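Local coordinates for protein glycerol trinitrate reductase (Agrobacterium tumefaciens, PDB 5EPD) that probably binds FMN and reduces glycerol trinitrate as a member of the old yellow enzyme family, and is captured here without its flavin, at residues R40-P45 with L73-A78; T47-G52 with K363-S368; G125-V130 with V158-P163; V232-A237 with D275-A280. All blocks are in the same frame, centred on the assembly; numbering follows the deposited sequence.

Contact 1 of 4, residues R40-P45 with L73-A78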
loop_
_atom_site.group_PDB
_atom_site.type_symbol
_atom_site.label_atom_id
_atom_site.label_comp_id
_atom_site.label_asym_id
_atom_site.label_seq_id
_atom_site.Cartn_x
_atom_site.Cartn_y
_atom_site.Cartn_z
ATOM N N ARG A 40 13.934 -0.150 12.022
ATOM C CA ARG A 40 13.153 -1.232 11.472
ATOM C C ARG A 40 11.658 -0.946 11.547
ATOM O O ARG A 40 10.818 -1.849 11.334
ATOM C CB ARG A 40 13.496 -2.537 12.213
ATOM C CG ARG A 40 14.854 -3.097 11.837
ATOM C CD ARG A 40 15.137 -4.373 12.607
ATOM N NE ARG A 40 16.501 -4.817 12.350
ATOM C CZ ARG A 40 16.859 -5.831 11.550
ATOM N NH1 ARG A 40 15.954 -6.582 10.915
ATOM N NH2 ARG A 40 18.156 -6.113 11.402
ATOM N N ILE A 41 11.319 0.302 11.855
ATOM C CA ILE A 41 9.903 0.698 11.952
ATOM C C ILE A 41 9.400 1.284 10.616
ATOM O O ILE A 41 9.956 2.255 10.065
ATOM C CB ILE A 41 9.665 1.677 13.117
ATOM C CG1 ILE A 41 10.093 1.036 14.438
ATOM C CG2 ILE A 41 8.200 2.084 13.183
ATOM C CD1 ILE A 41 10.340 2.068 15.515
ATOM N N VAL A 42 8.344 0.665 10.089
ATOM C CA VAL A 42 7.744 1.111 8.839
ATOM C C VAL A 42 6.392 1.792 9.083
ATOM O O VAL A 42 5.565 1.320 9.885
ATOM C CB VAL A 42 7.601 -0.081 7.886
ATOM C CG1 VAL A 42 6.978 0.342 6.568
ATOM C CG2 VAL A 42 8.975 -0.718 7.691
ATOM N N MET A 43 6.198 2.925 8.418
ATOM C CA MET A 43 4.895 3.562 8.378
ATOM C C MET A 43 4.100 2.936 7.243
ATOM O O MET A 43 4.434 3.079 6.068
ATOM C CB MET A 43 5.003 5.079 8.166
ATOM C CG MET A 43 3.641 5.762 8.059
ATOM S SD MET A 43 3.855 7.541 7.974
ATOM C CE MET A 43 2.216 8.035 7.454
ATOM N N ALA A 44 3.028 2.264 7.610
ATOM C CA ALA A 44 2.213 1.580 6.639
ATOM C C ALA A 44 1.412 2.569 5.765
ATOM O O ALA A 44 1.199 3.744 6.142
ATOM C CB ALA A 44 1.286 0.635 7.369
ATOM N N PRO A 45 0.961 2.098 4.586
ATOM C CA PRO A 45 0.131 2.913 3.687
ATOM C C PRO A 45 -1.212 3.213 4.323
ATOM O O PRO A 45 -1.929 2.290 4.770
ATOM C CB PRO A 45 -0.036 2.027 2.463
ATOM C CG PRO A 45 0.044 0.637 3.019
ATOM C CD PRO A 45 1.102 0.713 4.088
ATOM N N LEU A 73 11.216 3.626 7.351
ATOM C CA LEU A 73 10.660 3.665 6.000
ATOM C C LEU A 73 9.195 4.069 6.068
ATOM O O LEU A 73 8.428 3.544 6.912
ATOM C CB LEU A 73 10.780 2.281 5.327
ATOM C CG LEU A 73 10.230 2.128 3.896
ATOM C CD1 LEU A 73 11.062 2.885 2.870
ATOM C CD2 LEU A 73 10.128 0.666 3.492
ATOM N N ILE A 74 8.804 4.997 5.191
ATOM C CA ILE A 74 7.399 5.364 5.027
ATOM C C ILE A 74 6.873 4.718 3.764
ATOM O O ILE A 74 7.492 4.831 2.702
ATOM C CB ILE A 74 7.202 6.887 4.883
ATOM C CG1 ILE A 74 7.592 7.595 6.154
ATOM C CG2 ILE A 74 5.743 7.209 4.542
ATOM C CD1 ILE A 74 7.629 9.116 6.002
ATOM N N ILE A 75 5.737 4.036 3.870
ATOM C CA ILE A 75 5.007 3.637 2.666
ATOM C C ILE A 75 3.902 4.667 2.469
ATOM O O ILE A 75 3.051 4.869 3.354
ATOM C CB ILE A 75 4.318 2.249 2.749
ATOM C CG1 ILE A 75 5.184 1.196 3.447
ATOM C CG2 ILE A 75 3.917 1.804 1.343
ATOM C CD1 ILE A 75 6.304 0.685 2.579
ATOM N N SER A 76 3.903 5.324 1.324
ATOM C CA SER A 76 2.867 6.317 1.051
ATOM C C SER A 76 1.504 5.670 1.045
ATOM O O SER A 76 1.364 4.449 0.875
ATOM C CB SER A 76 3.022 6.920 -0.332
ATOM O OG SER A 76 2.635 5.964 -1.327
ATOM N N GLU A 77 0.521 6.535 1.213
ATOM C CA GLU A 77 -0.853 6.253 0.885
ATOM C C GLU A 77 -0.938 5.603 -0.479
ATOM O O GLU A 77 -0.166 5.934 -1.404
ATOM C CB GLU A 77 -1.651 7.555 0.864
ATOM C CG GLU A 77 -1.082 8.626 -0.085
ATOM C CD GLU A 77 -1.545 10.035 0.289
ATOM O OE1 GLU A 77 -0.766 10.832 0.885
ATOM O OE2 GLU A 77 -2.709 10.349 -0.031
ATOM N N ALA A 78 -1.867 4.665 -0.596
ATOM C CA ALA A 78 -2.185 4.074 -1.893
ATOM C C ALA A 78 -2.475 5.191 -2.921
ATOM O O ALA A 78 -3.234 6.132 -2.638
ATOM C CB ALA A 78 -3.382 3.146 -1.770
HETATM O O HOH W 1 1.151 6.081 4.648
#
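The small ring of Pro-45 lies alongside Ile-75, with Pro-45 CD 3.8 Å from Ile-75 CB, while the ring's CB reaches Ser-76 O at 3.2 Å. The two chains here are the first and second strands of the eight-stranded parallel barrel, a TIM barrel, and their short segments are twisted 26° from parallel. Their ladder is regular: Leu-73 N gives to Ile-41 O, Met-43 N to Leu-73 O at 2.8 Å, and Ile-75 N to Met-43 O at 2.7 Å.

Alternation of side chains gives the sheet two apolar faces, which suits the branched aliphatic residues and the methionine found there. On the outer one, Met-43 and Ile-74 run side by side in the same direction, and helix 61-66 covers them through Tyr-64 and Tyr-65. The methionine chain is extended (chi1 178°, chi2 174°), which carries SD out to Ile-74 CG2, 3.9 Å away. Val-42 and Leu-73 occupy the inner face. There Val-42 CG1 slants across Ile-75 CG1 at 3.7 Å, and Leu-73 also touches Val-118 of the third strand.

Pro-45 has no N-H to give Ile-75 O, so the ladder stops there. Past it a water takes over, donating to Ala-44 O at 2.8 Å and to Ile-75 O at 2.6 Å.

Contact 2 of 4, residues T47-G52 with K363-S368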
loop_
_atom_site.group_PDB
_atom_site.type_symbol
_atom_site.label_atom_id
_atom_site.label_comp_id
_atom_site.label_asym_id
_atom_site.label_seq_id
_atom_site.Cartn_x
_atom_site.Cartn_y
_atom_site.Cartn_z
ATOM N N THR A 47 -4.570 5.688 3.596
ATOM C CA THR A 47 -5.373 6.599 2.833
ATOM C C THR A 47 -5.909 7.756 3.687
ATOM O O THR A 47 -6.529 7.528 4.760
ATOM C CB THR A 47 -6.572 5.866 2.212
ATOM O OG1 THR A 47 -6.119 4.796 1.363
ATOM C CG2 THR A 47 -7.396 6.843 1.416
ATOM N N ARG A 48 -5.720 8.986 3.178
ATOM C CA ARG A 48 -6.170 10.242 3.854
ATOM C C ARG A 48 -7.137 11.144 3.041
ATOM O O ARG A 48 -7.743 12.055 3.600
ATOM C CB ARG A 48 -4.943 11.077 4.297
ATOM C CG ARG A 48 -3.889 10.329 5.116
ATOM C CD ARG A 48 -4.476 9.515 6.266
ATOM N NE ARG A 48 -5.247 10.357 7.176
ATOM C CZ ARG A 48 -4.726 11.009 8.211
ATOM N NH1 ARG A 48 -3.425 10.905 8.475
ATOM N NH2 ARG A 48 -5.507 11.768 8.994
ATOM N N ASN A 49 -7.269 10.905 1.736
ATOM C CA ASN A 49 -8.245 11.636 0.887
ATOM C C ASN A 49 -8.121 13.168 0.985
ATOM O O ASN A 49 -9.103 13.887 1.265
ATOM C CB ASN A 49 -9.678 11.199 1.195
ATOM C CG ASN A 49 -9.814 9.693 1.351
ATOM O OD1 ASN A 49 -9.698 9.182 2.472
ATOM N ND2 ASN A 49 -10.082 8.972 0.243
ATOM N N ARG A 50 -6.897 13.654 0.787
ATOM C CA ARG A 50 -6.584 15.095 0.865
ATOM C C ARG A 50 -5.705 15.541 -0.331
ATOM O O ARG A 50 -4.861 16.445 -0.218
ATOM C CB ARG A 50 -5.889 15.399 2.197
ATOM C CG ARG A 50 -6.787 15.442 3.426
ATOM C CD ARG A 50 -5.879 15.451 4.651
ATOM N NE ARG A 50 -6.564 15.701 5.923
ATOM C CZ ARG A 50 -7.158 14.782 6.682
ATOM N NH1 ARG A 50 -7.737 15.152 7.815
ATOM N NH2 ARG A 50 -7.204 13.508 6.324
ATOM N N ALA A 51 -5.878 14.882 -1.474
ATOM C CA ALA A 51 -5.168 15.289 -2.682
ATOM C C ALA A 51 -5.941 16.467 -3.254
ATOM O O ALA A 51 -7.156 16.578 -3.029
ATOM C CB ALA A 51 -5.106 14.150 -3.692
ATOM N N GLY A 52 -5.259 17.330 -4.004
ATOM C CA GLY A 52 -5.936 18.482 -4.601
ATOM C C GLY A 52 -6.402 18.242 -6.025
ATOM O O GLY A 52 -6.330 17.122 -6.525
ATOM N N LYS A 363 -11.507 12.177 11.602
ATOM C CA LYS A 363 -10.674 13.028 10.752
ATOM C C LYS A 363 -9.636 12.268 9.936
ATOM O O LYS A 363 -8.762 12.889 9.325
ATOM C CB LYS A 363 -9.955 14.101 11.591
ATOM C CG LYS A 363 -10.860 14.965 12.462
ATOM C CD LYS A 363 -11.733 15.863 11.617
ATOM C CE LYS A 363 -12.492 16.867 12.482
ATOM N NZ LYS A 363 -11.583 17.740 13.284
ATOM N N ILE A 364 -9.701 10.948 9.910
ATOM C CA ILE A 364 -8.721 10.191 9.118
ATOM C C ILE A 364 -8.863 10.507 7.620
ATOM O O ILE A 364 -7.864 10.834 6.956
ATOM C CB ILE A 364 -8.797 8.654 9.369
ATOM C CG1 ILE A 364 -8.353 8.335 10.805
ATOM C CG2 ILE A 364 -7.937 7.867 8.353
ATOM C CD1 ILE A 364 -8.599 6.892 11.201
ATOM N N PHE A 365 -10.101 10.410 7.121
ATOM C CA PHE A 365 -10.419 10.474 5.696
ATOM C C PHE A 365 -11.075 11.810 5.364
ATOM O O PHE A 365 -12.189 12.103 5.846
ATOM C CB PHE A 365 -11.406 9.336 5.290
ATOM C CG PHE A 365 -10.989 7.968 5.754
ATOM C CD1 PHE A 365 -9.928 7.304 5.147
ATOM C CD2 PHE A 365 -11.638 7.355 6.831
ATOM C CE1 PHE A 365 -9.519 6.051 5.609
ATOM C CE2 PHE A 365 -11.235 6.109 7.293
ATOM C CZ PHE A 365 -10.182 5.448 6.683
ATOM N N GLY A 366 -10.397 12.604 4.528
ATOM C CA GLY A 366 -10.907 13.896 4.071
ATOM C C GLY A 366 -10.579 14.996 5.051
ATOM O O GLY A 366 -9.987 14.752 6.109
ATOM N N GLY A 367 -10.953 16.214 4.681
ATOM C CA GLY A 367 -10.773 17.373 5.554
ATOM C C GLY A 367 -9.469 18.164 5.434
ATOM O O GLY A 367 -8.838 18.258 4.373
ATOM N N SER A 368 -9.067 18.731 6.556
ATOM C CA SER A 368 -8.077 19.783 6.556
ATOM C C SER A 368 -6.866 19.336 7.340
ATOM O O SER A 368 -6.720 18.156 7.664
ATOM C CB SER A 368 -8.693 20.996 7.240
ATOM O OG SER A 368 -8.990 20.672 8.594
HETATM O O HOH W 2 -10.840 16.440 1.963
#
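Ile-364 O is gripped by two arginines, Arg-48 NE at 2.7 Å and Arg-50 NH2 at 2.8 Å. The carbonyl belongs to the C-terminal loop that follows helix 346-352, and the arginines to the loop leaving the first strand of the TIM barrel, so the two ends of the barrel sequence are joined here. Arginine suits the task because one flat cation can serve several carbonyls of an irregular loop.

Arg-48 is folded back, bent at chi2 and chi3, which brings NE to Ile-364 O in the plane of its guanidinium; its NH2 is held by Gly-371 O as well. Arg-50 instead stretches out from CG to NE and lays its guanidinium within the curve of the loop. Its NH1 bonds Lys-363 O at 2.9 Å, in the plane of both groups. NE and NH1 together take the single atom Ser-368 O side-on, with NE at 3.0 Å.

Gly-366 has positive phi (86°), a conformation that favours glycine, and its N-H points almost straight at Arg-48 O, 2.9 Å from Gly-366 N, meeting it from above the carbonyl plane. Asn-49 presents OD1 to the edge of the Phe-365 ring, while its ND2 bonds Gln-89 O; amide and ring planes stand 62° apart. A water donates to Asn-49 O and accepts from Gly-367 N at 2.7 Å.

Contact 3 of 4, residues G125-V130 with V158-P163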
loop_
_atom_site.group_PDB
_atom_site.type_symbol
_atom_site.label_atom_id
_atom_site.label_comp_id
_atom_site.label_asym_id
_atom_site.label_seq_id
_atom_site.Cartn_x
_atom_site.Cartn_y
_atom_site.Cartn_z
ATOM N N GLY A 125 -9.599 -1.777 -8.888
ATOM C CA GLY A 125 -10.505 -2.712 -9.549
ATOM C C GLY A 125 -11.952 -2.369 -9.224
ATOM O O GLY A 125 -12.372 -1.212 -9.371
ATOM N N ARG A 126 -12.715 -3.364 -8.773
ATOM C CA ARG A 126 -14.166 -3.172 -8.573
ATOM C C ARG A 126 -14.551 -2.308 -7.365
ATOM O O ARG A 126 -15.747 -1.949 -7.215
ATOM C CB ARG A 126 -14.868 -4.517 -8.452
ATOM C CG ARG A 126 -14.570 -5.249 -7.161
ATOM C CD ARG A 126 -14.986 -6.695 -7.252
ATOM N NE ARG A 126 -14.735 -7.361 -5.983
ATOM C CZ ARG A 126 -15.345 -8.466 -5.553
ATOM N NH1 ARG A 126 -16.276 -9.097 -6.274
ATOM N NH2 ARG A 126 -14.991 -8.959 -4.380
ATOM N N ILE A 127 -13.560 -1.978 -6.519
ATOM C CA ILE A 127 -13.797 -1.112 -5.352
ATOM C C ILE A 127 -13.666 0.349 -5.793
ATOM O O ILE A 127 -12.684 1.045 -5.469
ATOM C CB ILE A 127 -12.864 -1.469 -4.179
ATOM C CG1 ILE A 127 -13.055 -2.944 -3.811
ATOM C CG2 ILE A 127 -13.190 -0.633 -2.944
ATOM C CD1 ILE A 127 -12.153 -3.403 -2.684
ATOM N N SER A 128 -14.680 0.781 -6.553
ATOM C CA SER A 128 -14.797 2.159 -7.038
ATOM C C SER A 128 -16.264 2.510 -7.282
ATOM O O SER A 128 -17.175 1.732 -6.961
ATOM C CB SER A 128 -13.984 2.347 -8.328
ATOM O OG SER A 128 -13.909 3.718 -8.695
ATOM N N HIS A 129 -16.494 3.687 -7.841
ATOM C CA HIS A 129 -17.850 4.151 -8.115
ATOM C C HIS A 129 -17.820 4.847 -9.463
ATOM O O HIS A 129 -16.819 5.464 -9.823
ATOM C CB HIS A 129 -18.305 5.100 -7.008
ATOM C CG HIS A 129 -19.771 5.409 -7.025
ATOM N ND1 HIS A 129 -20.312 6.424 -7.783
ATOM C CD2 HIS A 129 -20.807 4.865 -6.341
ATOM C CE1 HIS A 129 -21.618 6.481 -7.585
ATOM N NE2 HIS A 129 -21.944 5.549 -6.708
ATOM N N VAL A 130 -18.905 4.723 -10.214
ATOM C CA VAL A 130 -19.029 5.368 -11.541
ATOM C C VAL A 130 -18.635 6.839 -11.527
ATOM O O VAL A 130 -17.951 7.326 -12.426
ATOM C CB VAL A 130 -20.442 5.166 -12.170
ATOM C CG1 VAL A 130 -20.608 3.736 -12.637
ATOM C CG2 VAL A 130 -21.568 5.512 -11.193
ATOM N N VAL A 158 -20.939 5.335 0.093
ATOM C CA VAL A 158 -21.905 4.768 -0.826
ATOM C C VAL A 158 -21.414 3.388 -1.264
ATOM O O VAL A 158 -20.189 3.118 -1.304
ATOM C CB VAL A 158 -22.067 5.698 -2.049
ATOM C CG1 VAL A 158 -20.840 5.632 -2.935
ATOM C CG2 VAL A 158 -23.292 5.332 -2.892
ATOM N N ASP A 159 -22.345 2.501 -1.604
ATOM C CA ASP A 159 -21.944 1.197 -2.125
ATOM C C ASP A 159 -21.148 1.381 -3.424
ATOM O O ASP A 159 -21.422 2.283 -4.233
ATOM C CB ASP A 159 -23.156 0.307 -2.366
ATOM C CG ASP A 159 -23.976 0.094 -1.122
ATOM O OD1 ASP A 159 -23.425 0.074 -0.010
ATOM O OD2 ASP A 159 -25.199 -0.034 -1.253
ATOM N N VAL A 160 -20.135 0.553 -3.597
ATOM C CA VAL A 160 -19.392 0.535 -4.843
ATOM C C VAL A 160 -20.298 0.056 -5.979
ATOM O O VAL A 160 -21.298 -0.622 -5.752
ATOM C CB VAL A 160 -18.108 -0.328 -4.750
ATOM C CG1 VAL A 160 -17.113 0.332 -3.786
ATOM C CG2 VAL A 160 -18.404 -1.781 -4.330
ATOM N N SER A 161 -19.947 0.438 -7.201
ATOM C CA SER A 161 -20.751 0.148 -8.361
ATOM C C SER A 161 -20.489 -1.259 -8.865
ATOM O O SER A 161 -19.447 -1.865 -8.561
ATOM C CB SER A 161 -20.404 1.132 -9.465
ATOM O OG SER A 161 -20.566 2.473 -9.025
ATOM N N GLU A 162 -21.444 -1.751 -9.662
ATOM C CA GLU A 162 -21.297 -2.974 -10.459
ATOM C C GLU A 162 -20.108 -2.820 -11.418
ATOM O O GLU A 162 -20.030 -1.838 -12.146
ATOM C CB GLU A 162 -22.566 -3.206 -11.290
ATOM C CG GLU A 162 -23.832 -3.435 -10.464
ATOM C CD GLU A 162 -23.898 -4.822 -9.846
ATOM O OE1 GLU A 162 -23.099 -5.694 -10.280
ATOM O OE2 GLU A 162 -24.751 -5.023 -8.933
ATOM N N PRO A 163 -19.164 -3.772 -11.402
ATOM C CA PRO A 163 -18.037 -3.641 -12.305
ATOM C C PRO A 163 -18.232 -4.391 -13.618
ATOM O O PRO A 163 -19.061 -5.282 -13.693
ATOM C CB PRO A 163 -16.912 -4.312 -11.518
ATOM C CG PRO A 163 -17.599 -5.400 -10.743
ATOM C CD PRO A 163 -18.955 -4.844 -10.400
HETATM O O HOH W 3 -17.795 -3.608 -6.856
#
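Ser-161 and His-129 form the close part of this contact. Ser-161 OG accepts the backbone N-H of Val-130, with OG 3.0 Å from Val-130 N, and sits over one face of the His-129 imidazole, displaced toward the rim. A serine suits the place, since its small hydroxyl fits beneath the ring while meeting a backbone amide. Beside it Ser-161 N donates to Ser-128 O, 3.1 Å away and in the carbonyl plane. The same oxygen is pressed by Val-160 CB at 3.2 Å.

The other end is bridged by water, yet buried. Arg-126 O and Ser-161 O do not bond directly; a water donates to both, at 2.7 Å to Arg-126 O and 2.9 Å to Ser-161 O. Near it Arg-126 CB rests on Pro-163 CG at 3.7 Å, and the rest of the arginine chain leads away to bond Ile-145 O. The two segments belong to the long excursion that follows the third strand of the TIM barrel: 158-163 leaves the antiparallel hairpin of strands 150-153 and 156-159, while 125-130 makes an inverse gamma turn centred on Ile-127. At this turn Ile-127 CG2 crosses Val-160 CG1 obliquely, an apolar pair suited to this buried side.

The solvent-facing margin lies on the far side of the imidazole, by Val-158 and exposed Asp-159, and is still in contact. For His-129, chi1 -168° carries the ring toward the hairpin strand, and chi2 -87° turns its CD2 edge to Val-158 CG1 at 3.5 Å. Asp-159 O lies at the edge of the imidazole, while the carboxylate of Asp-159 turns away to a salt bridge with Lys-150.

Contact 4 of 4, residues V232-A237 with D275-A280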
loop_
_atom_site.group_PDB
_atom_site.type_symbol
_atom_site.label_atom_id
_atom_site.label_comp_id
_atom_site.label_asym_id
_atom_site.label_seq_id
_atom_site.Cartn_x
_atom_site.Cartn_y
_atom_site.Cartn_z
ATOM N N VAL A 232 2.469 -8.041 -13.157
ATOM C CA VAL A 232 2.595 -6.633 -12.768
ATOM C C VAL A 232 3.915 -6.415 -11.994
ATOM O O VAL A 232 4.703 -5.542 -12.340
ATOM C CB VAL A 232 1.350 -6.130 -11.987
ATOM C CG1 VAL A 232 1.650 -4.821 -11.263
ATOM C CG2 VAL A 232 0.162 -5.937 -12.922
ATOM N N THR A 233 4.174 -7.228 -10.982
ATOM C CA THR A 233 5.424 -7.133 -10.226
ATOM C C THR A 233 6.688 -7.374 -11.098
ATOM O O THR A 233 7.726 -6.740 -10.907
ATOM C CB THR A 233 5.404 -8.119 -9.027
ATOM O OG1 THR A 233 4.151 -8.023 -8.339
ATOM C CG2 THR A 233 6.538 -7.838 -8.045
ATOM N N ALA A 234 6.605 -8.295 -12.047
ATOM C CA ALA A 234 7.731 -8.580 -12.950
ATOM C C ALA A 234 8.080 -7.372 -13.847
ATOM O O ALA A 234 9.267 -7.057 -14.060
ATOM C CB ALA A 234 7.417 -9.817 -13.804
ATOM N N ALA A 235 7.035 -6.709 -14.365
ATOM C CA ALA A 235 7.193 -5.529 -15.212
ATOM C C ALA A 235 7.720 -4.333 -14.430
ATOM O O ALA A 235 8.544 -3.582 -14.939
ATOM C CB ALA A 235 5.879 -5.182 -15.876
ATOM N N VAL A 236 7.230 -4.147 -13.207
ATOM C CA VAL A 236 7.703 -3.078 -12.344
ATOM C C VAL A 236 9.159 -3.335 -11.963
ATOM O O VAL A 236 9.981 -2.434 -12.023
ATOM C CB VAL A 236 6.831 -2.947 -11.069
ATOM C CG1 VAL A 236 7.491 -2.033 -10.038
ATOM C CG2 VAL A 236 5.446 -2.425 -11.416
ATOM N N ALA A 237 9.469 -4.570 -11.577
ATOM C CA ALA A 237 10.834 -4.938 -11.215
ATOM C C ALA A 237 11.815 -4.711 -12.367
ATOM O O ALA A 237 12.941 -4.279 -12.136
ATOM C CB ALA A 237 10.891 -6.386 -10.745
ATOM N N ASP A 275 9.601 -14.577 -4.952
ATOM C CA ASP A 275 11.000 -14.782 -4.604
ATOM C C ASP A 275 11.857 -15.005 -5.848
ATOM O O ASP A 275 12.986 -14.504 -5.939
ATOM C CB ASP A 275 11.163 -15.966 -3.670
ATOM C CG ASP A 275 12.554 -16.036 -3.070
ATOM O OD1 ASP A 275 13.061 -15.001 -2.583
ATOM O OD2 ASP A 275 13.151 -17.124 -3.089
ATOM N N ALA A 276 11.307 -15.739 -6.806
ATOM C CA ALA A 276 11.997 -16.017 -8.056
ATOM C C ALA A 276 12.312 -14.746 -8.834
ATOM O O ALA A 276 13.348 -14.685 -9.497
ATOM C CB ALA A 276 11.181 -16.977 -8.924
ATOM N N LEU A 277 11.425 -13.745 -8.766
ATOM C CA LEU A 277 11.660 -12.448 -9.433
ATOM C C LEU A 277 12.752 -11.605 -8.753
ATOM O O LEU A 277 13.194 -10.599 -9.315
ATOM C CB LEU A 277 10.364 -11.634 -9.511
ATOM C CG LEU A 277 9.327 -12.117 -10.521
ATOM C CD1 LEU A 277 7.937 -11.533 -10.262
ATOM C CD2 LEU A 277 9.810 -11.765 -11.917
ATOM N N GLY A 278 13.171 -11.995 -7.549
ATOM C CA GLY A 278 14.296 -11.342 -6.861
ATOM C C GLY A 278 13.956 -10.036 -6.161
ATOM O O GLY A 278 14.845 -9.287 -5.771
ATOM N N ILE A 279 12.667 -9.770 -5.969
ATOM C CA ILE A 279 12.243 -8.475 -5.430
ATOM C C ILE A 279 12.737 -8.268 -4.005
ATOM O O ILE A 279 12.926 -9.223 -3.230
ATOM C CB ILE A 279 10.714 -8.226 -5.504
ATOM C CG1 ILE A 279 9.937 -9.363 -4.865
ATOM C CG2 ILE A 279 10.262 -8.002 -6.948
ATOM C CD1 ILE A 279 8.505 -8.992 -4.591
ATOM N N ALA A 280 12.949 -6.994 -3.689
ATOM C CA ALA A 280 13.470 -6.555 -2.393
ATOM C C ALA A 280 12.646 -7.029 -1.176
ATOM O O ALA A 280 13.225 -7.376 -0.154
ATOM C CB ALA A 280 13.590 -5.035 -2.372
#
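Ala-234 of helix 227-240 and Leu-277, in the turn that follows helix 263-276, bring their CA atoms within 6.5 Å of each other, and just beyond, Gly-278 turns the chain with a positive phi of 80°, which a glycine readily takes. No hydrogen bond joins the two segments; the contact is made by aliphatic groups.

Leu-277 sets both branches of its fork against Ala-234 CB, CD2 at 3.6 Å and CD1 at 4.0 Å. Alanine is short enough for the leucine fork to settle this close to the helix. Ile-279 spans Thr-233 and Ala-237, one helical turn apart. Its CG1 stands between backbone N and carbonyl carbon (chi1 53°), placing CG2 against Thr-233 CG2 at 3.9 Å and against Ala-237 CB at 4.2 Å. Thr-233 crosses Ile-279 at about a right angle and offers its methyl, while its OG1 bonds Met-229 O one turn back in its own helix, so a polar residue can face an apolar partner.

Both buried side chains reach the barrel wall too: Ile-279 touches Thr-245 and Ile-247 of strand 245-249, Thr-233 also meets Ile-247, and Leu-274 of helix 263-276 packs on both, while Val-232 and Val-236 face helix 171-187.

How the contacts relate
From the N terminus, segment 40-45 supplies the first barrel strand, and 47-52 follows closely. Contact 1 closes the first loop when 73-78 arrives as the second strand. Contact 2 stays open until 363-368, so its loop crosses that of contact 1 and spans most of the barrel. Within that span contacts 3 and 4 close in series: contact 3 inside the excursion after the third strand, contact 4 between helix 227-240 and the turn after 263-276. Contact 1 joins barrel strands, contact 4 an outer helix and the turn into the sixth strand, and contacts 2 and 3 loops. Contacts 2 and 4 lie on opposite sides of the chain's centre, their centres about 31 Å apart.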